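Local coordinates for ABC transporter substrate-binding protein-branched chain amino acid transport (Streptococcus pneumoniae, PDB 4GNR) that binds isoleucine and probably hands branched-chain amino acids to a membrane ABC transporter for uptake into the cell, at residues A[209-214]-A[237-242]; A[244-249]-A[339-344]. One frame throughout, in Å; residues are numbered along the deposited sequence.

Interaction 1 of 2, residues A[209-214]-A[237-242]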
loop_
_atom_site.group_PDB
_atom_site.type_symbol
_atom_site.label_atom_id
_atom_site.label_comp_id
_atom_site.label_asym_id
_atom_site.label_seq_id
_atom_site.Cartn_x
_atom_site.Cartn_y
_atom_site.Cartn_z
ATOM N N ALA A 209 -13.768 5.037 0.595
ATOM C CA ALA A 209 -14.280 3.707 0.826
ATOM C C ALA A 209 -14.937 3.558 2.194
ATOM O O ALA A 209 -15.973 2.907 2.296
ATOM C CB ALA A 209 -13.176 2.673 0.627
ATOM N N GLY A 210 -14.342 4.127 3.227
ATOM C CA GLY A 210 -14.940 4.002 4.552
ATOM C C GLY A 210 -16.296 4.697 4.631
ATOM O O GLY A 210 -17.248 4.191 5.238
ATOM N N LYS A 211 -16.391 5.886 4.036
ATOM C CA LYS A 211 -17.680 6.625 3.995
ATOM C C LYS A 211 -18.723 5.855 3.169
ATOM O O LYS A 211 -19.903 5.847 3.500
ATOM C CB LYS A 211 -17.465 8.035 3.461
ATOM C CG LYS A 211 -16.645 8.921 4.388
ATOM C CD LYS A 211 -16.452 10.316 3.814
ATOM C CE LYS A 211 -15.545 11.218 4.655
ATOM N NZ LYS A 211 -14.124 10.750 4.642
ATOM N N ILE A 212 -18.296 5.228 2.076
ATOM C CA ILE A 212 -19.190 4.409 1.241
ATOM C C ILE A 212 -19.757 3.249 2.077
ATOM O O ILE A 212 -20.959 2.983 2.044
ATOM C CB ILE A 212 -18.474 3.918 -0.017
ATOM C CG1 ILE A 212 -18.250 5.097 -0.980
ATOM C CG2 ILE A 212 -19.258 2.779 -0.672
ATOM C CD1 ILE A 212 -17.259 4.810 -2.073
ATOM N N VAL A 213 -18.889 2.555 2.809
ATOM C CA VAL A 213 -19.345 1.455 3.668
ATOM C C VAL A 213 -20.355 1.980 4.703
ATOM O O VAL A 213 -21.410 1.400 4.928
ATOM C CB VAL A 213 -18.150 0.789 4.364
ATOM C CG1 VAL A 213 -18.638 -0.156 5.453
ATOM C CG2 VAL A 213 -17.314 0.048 3.312
ATOM N N ASN A 214 -19.998 3.112 5.288
ATOM C CA ASN A 214 -20.822 3.756 6.292
ATOM C C ASN A 214 -22.241 4.041 5.808
ATOM O O ASN A 214 -23.245 3.772 6.481
ATOM C CB ASN A 214 -20.188 5.081 6.664
ATOM C CG ASN A 214 -20.974 5.782 7.711
ATOM O OD1 ASN A 214 -21.779 6.635 7.386
ATOM N ND2 ASN A 214 -20.894 5.307 8.943
ATOM N N VAL A 237 -11.535 1.842 9.113
ATOM C CA VAL A 237 -12.517 1.399 10.101
ATOM C C VAL A 237 -13.155 2.609 10.802
ATOM O O VAL A 237 -14.370 2.635 11.035
ATOM C CB VAL A 237 -11.902 0.411 11.112
ATOM C CG1 VAL A 237 -12.939 0.049 12.195
ATOM C CG2 VAL A 237 -11.395 -0.850 10.401
ATOM N N GLN A 238 -12.354 3.613 11.127
ATOM C CA GLN A 238 -12.887 4.826 11.771
ATOM C C GLN A 238 -13.922 5.523 10.874
ATOM O O GLN A 238 -14.949 6.015 11.347
ATOM C CB GLN A 238 -11.775 5.788 12.139
ATOM C CG GLN A 238 -11.030 5.335 13.371
ATOM C CD GLN A 238 -9.749 6.099 13.624
ATOM O OE1 GLN A 238 -9.454 7.089 12.949
ATOM N NE2 GLN A 238 -8.961 5.627 14.582
ATOM N N GLN A 239 -13.651 5.591 9.579
ATOM C CA GLN A 239 -14.552 6.217 8.588
ATOM C C GLN A 239 -15.835 5.379 8.430
ATOM O O GLN A 239 -16.948 5.914 8.369
ATOM C CB GLN A 239 -13.838 6.438 7.245
ATOM C CG GLN A 239 -12.676 7.448 7.311
ATOM C CD GLN A 239 -13.132 8.834 7.657
ATOM O OE1 GLN A 239 -14.088 9.334 7.078
ATOM N NE2 GLN A 239 -12.429 9.485 8.572
ATOM N N ALA A 240 -15.684 4.061 8.389
ATOM C CA ALA A 240 -16.847 3.183 8.250
ATOM C C ALA A 240 -17.724 3.096 9.504
ATOM O O ALA A 240 -18.952 3.035 9.417
ATOM C CB ALA A 240 -16.390 1.760 7.910
ATOM N N THR A 241 -17.016 3.184 10.626
ATOM C CA THR A 241 -17.432 2.971 12.014
ATOM C C THR A 241 -17.384 1.442 12.175
ATOM O O THR A 241 -17.770 0.664 11.291
ATOM C CB THR A 241 -18.783 3.528 12.444
ATOM O OG1 THR A 241 -19.886 2.811 11.855
ATOM C CG2 THR A 241 -18.856 5.012 12.169
ATOM N N ALA A 242 -16.860 1.013 13.311
ATOM C CA ALA A 242 -16.703 -0.435 13.573
ATOM C C ALA A 242 -18.000 -1.210 13.394
ATOM O O ALA A 242 -18.034 -2.288 12.834
ATOM C CB ALA A 242 -16.120 -0.683 14.947
#
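Gly210 meets Gln239 and Ala240 backbone to backbone, and with no side chain on Gly210 the CA atoms of Gly210 and Ala240 come within 4.2 Å. Here helix 206-218 passes helix 234-240, and Gly210 O receives a CA-H...O contact from Ala240 CA at 3.2 Å. The two helices follow neighbouring parallel strands, 199-201 and 225-227, and belong to successive beta-alpha-beta crossovers, side by side in an alpha/beta domain of the periplasmic binding protein fold. From CB outward, Gln239 first rests on Gly210 CA (3.8 Å); the chain then bends at chi2 (-64°), which carries the amide alongside Lys211, the two side chains pointing the same way. At the tip, OE1 accepts from Lys211 NZ over 2.8 Å, the ammonium standing well above the carbonyl plane. NE2 turns to Glu235, and Lys211 NZ also reaches Asn207 O. Val213 CG1 touches Ala240 CB at 3.8 Å. Further along, Asn214, in one of its two deposited conformers, sends ND2 to Ala240 O (3.0 Å) almost straight, at 172°, with that oxygen lying in the plane of its amide. Thr241 OG1 donates to the same oxygen at 2.6 Å, in the carbonyl plane and on a lone pair. At this helix end, two side-chain donors, one from each segment, thus grip the Ala240 carbonyl.

Interaction 2 of 2, residues A[244-249]-A[339-344]; sequences KASNIY and TMNNGK
A G1 beta bulge opens the pairing of strand 248-252 with strand 335-341: Asn247, with positive phi, and Ile248 both face Met340. Ile248 and Met340 form the antiparallel hydrogen-bonded pair at the bulge, Met340 N donating to Ile248 O at 2.9 Å and Ile248 N returning to Met340 O at 3.3 Å; Tyr249 and Thr339 follow as a non-hydrogen-bonded pair. The N-H of Asn247 goes to a side chain, Asn341 OD1, at 2.9 Å, meeting the oxygen from above its carbonyl plane. Asn341 ND2 gives one hydrogen bond to Glu346 and another to a water that also bonds Tyr249 OH. Strand 335-341 here turns through a type I' hairpin, Asn341 to Lys344, into the edge strand 344-351 of the mixed sheet. The loop before the bulge holds this turn: Gly343 N donates to Ala245 O at 2.9 Å, and Asn342 N to Ser246 OG, also at 2.9 Å. On the buried face Met340 has CG anti to its backbone nitrogen (chi1 169°), which brings SD to 4.0 Å from Ala245 CB and its side chain onto Phe236. On the face opposite Ile248 and Met340, the side chains of Tyr249 and Thr339 lie side by side, OG1 of Thr339 3.4 Å from CE2 of Tyr249.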
loop_
_atom_site.group_PDB
_atom_site.type_symbol
_atom_site.label_atom_id
_atom_site.label_comp_id
_atom_site.label_asym_id
_atom_site.label_seq_id
_atom_site.Cartn_x
_atom_site.Cartn_y
_atom_site.Cartn_z
ATOM N N LYS A 244 -20.625 -0.746 11.266
ATOM C CA LYS A 244 -20.902 -0.991 9.843
ATOM C C LYS A 244 -19.796 -1.695 9.087
ATOM O O LYS A 244 -19.974 -2.121 7.931
ATOM C CB LYS A 244 -21.242 0.319 9.171
ATOM C CG LYS A 244 -22.544 0.873 9.719
ATOM C CD LYS A 244 -22.868 2.213 9.127
ATOM C CE LYS A 244 -24.259 2.708 9.486
ATOM N NZ LYS A 244 -24.538 2.853 10.933
ATOM N N ALA A 245 -18.640 -1.810 9.727
ATOM C CA ALA A 245 -17.523 -2.488 9.056
ATOM C C ALA A 245 -17.632 -4.019 9.199
ATOM O O ALA A 245 -16.767 -4.698 9.776
ATOM C CB ALA A 245 -16.200 -1.940 9.566
ATOM N N SER A 246 -18.722 -4.528 8.629
ATOM C CA SER A 246 -19.032 -5.957 8.624
ATOM C C SER A 246 -19.282 -6.403 7.201
ATOM O O SER A 246 -19.672 -5.616 6.347
ATOM C CB SER A 246 -20.200 -6.299 9.540
ATOM O OG SER A 246 -19.826 -6.024 10.883
ATOM N N ASN A 247 -19.008 -7.667 6.951
ATOM C CA ASN A 247 -19.124 -8.259 5.618
ATOM C C ASN A 247 -18.216 -7.461 4.635
ATOM O O ASN A 247 -18.590 -7.145 3.510
ATOM C CB ASN A 247 -20.573 -8.304 5.178
ATOM C CG ASN A 247 -20.926 -9.583 4.449
ATOM O OD1 ASN A 247 -20.147 -10.542 4.445
ATOM N ND2 ASN A 247 -22.135 -9.641 3.896
ATOM N N ILE A 248 -17.020 -7.150 5.124
ATOM C CA ILE A 248 -15.986 -6.434 4.375
ATOM C C ILE A 248 -14.845 -7.414 4.062
ATOM O O ILE A 248 -14.436 -8.196 4.916
ATOM C CB ILE A 248 -15.406 -5.228 5.162
ATOM C CG1 ILE A 248 -16.490 -4.287 5.684
ATOM C CG2 ILE A 248 -14.372 -4.479 4.346
ATOM C CD1 ILE A 248 -17.399 -3.694 4.648
ATOM N N TYR A 249 -14.357 -7.361 2.832
ATOM C CA TYR A 249 -13.254 -8.211 2.382
ATOM C C TYR A 249 -12.266 -7.329 1.656
ATOM O O TYR A 249 -12.689 -6.468 0.887
ATOM C CB TYR A 249 -13.762 -9.300 1.436
ATOM C CG TYR A 249 -14.782 -10.200 2.092
ATOM C CD1 TYR A 249 -16.124 -9.823 2.147
ATOM C CD2 TYR A 249 -14.411 -11.403 2.665
ATOM C CE1 TYR A 249 -17.070 -10.605 2.781
ATOM C CE2 TYR A 249 -15.345 -12.219 3.283
ATOM C CZ TYR A 249 -16.678 -11.817 3.338
ATOM O OH TYR A 249 -17.628 -12.612 3.960
ATOM N N THR A 339 -11.009 -11.039 5.897
ATOM C CA THR A 339 -12.437 -11.052 6.229
ATOM C C THR A 339 -12.589 -10.192 7.498
ATOM O O THR A 339 -11.987 -10.498 8.533
ATOM C CB THR A 339 -12.935 -12.457 6.559
ATOM O OG1 THR A 339 -12.847 -13.276 5.390
ATOM C CG2 THR A 339 -14.409 -12.428 7.033
ATOM N N MET A 340 -13.401 -9.145 7.403
ATOM C CA MET A 340 -13.625 -8.217 8.498
ATOM C C MET A 340 -15.086 -8.136 8.928
ATOM O O MET A 340 -15.985 -7.996 8.099
ATOM C CB MET A 340 -13.130 -6.808 8.090
ATOM C CG MET A 340 -13.532 -5.677 9.046
ATOM S SD MET A 340 -12.903 -4.044 8.563
ATOM C CE MET A 340 -11.173 -4.193 9.018
ATOM N N ASN A 341 -15.288 -8.211 10.242
ATOM C CA ASN A 341 -16.613 -8.071 10.866
ATOM C C ASN A 341 -16.426 -7.231 12.127
ATOM O O ASN A 341 -15.461 -7.404 12.862
ATOM C CB ASN A 341 -17.307 -9.398 11.144
ATOM C CG ASN A 341 -17.804 -10.033 9.885
ATOM O OD1 ASN A 341 -18.644 -9.463 9.194
ATOM N ND2 ASN A 341 -17.309 -11.225 9.577
ATOM N N ASN A 342 -17.364 -6.320 12.343
ATOM C CA ASN A 342 -17.342 -5.410 13.493
ATOM C C ASN A 342 -16.005 -4.629 13.540
ATOM O O ASN A 342 -15.499 -4.296 14.613
ATOM C CB ASN A 342 -17.590 -6.184 14.797
ATOM C CG ASN A 342 -17.911 -5.281 15.983
ATOM O OD1 ASN A 342 -18.430 -4.176 15.823
ATOM N ND2 ASN A 342 -17.667 -5.786 17.186
ATOM N N GLY A 343 -15.439 -4.355 12.362
ATOM C CA GLY A 343 -14.182 -3.607 12.246
ATOM C C GLY A 343 -12.908 -4.340 12.601
ATOM O O GLY A 343 -11.854 -3.721 12.724
ATOM N N LYS A 344 -13.015 -5.657 12.747
ATOM C CA LYS A 344 -11.872 -6.498 13.086
ATOM C C LYS A 344 -11.681 -7.587 12.060
ATOM O O LYS A 344 -12.624 -8.191 11.567
ATOM C CB LYS A 344 -12.073 -7.167 14.441
ATOM C CG LYS A 344 -12.303 -6.187 15.564
ATOM C CD LYS A 344 -12.620 -6.911 16.860
ATOM C CE LYS A 344 -12.933 -5.943 17.994
ATOM N NZ LYS A 344 -13.295 -6.669 19.250
HETATM O O HOH W 1 -18.037 -12.283 6.948
#

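Overall arrangement
Helix 234-240 joins the two contacts: it packs on helix 206-218 in interaction 1, then the chain leaves it to enter strand 248-252 of interaction 2. Their centres are 10 Å apart, and they touch where Val237 CG2 meets Met340 CE and where Val213 CG1 lies against Lys244 O. Both are partly buried, with an apolar inner side and a polar outer one. Interaction 1 joins two helices of the layer over the mixed sheet, by close backbone approach and side-chain bonds at the margin. Interaction 2 lies within the sheet at its strand ends, and backbone N-H groups donate all its cross-segment hydrogen bonds, partly to side-chain oxygens. Neither touches the isoleucine, which lies about 13 Å from Gly210 and about 14 Å from the Ile248 side chain.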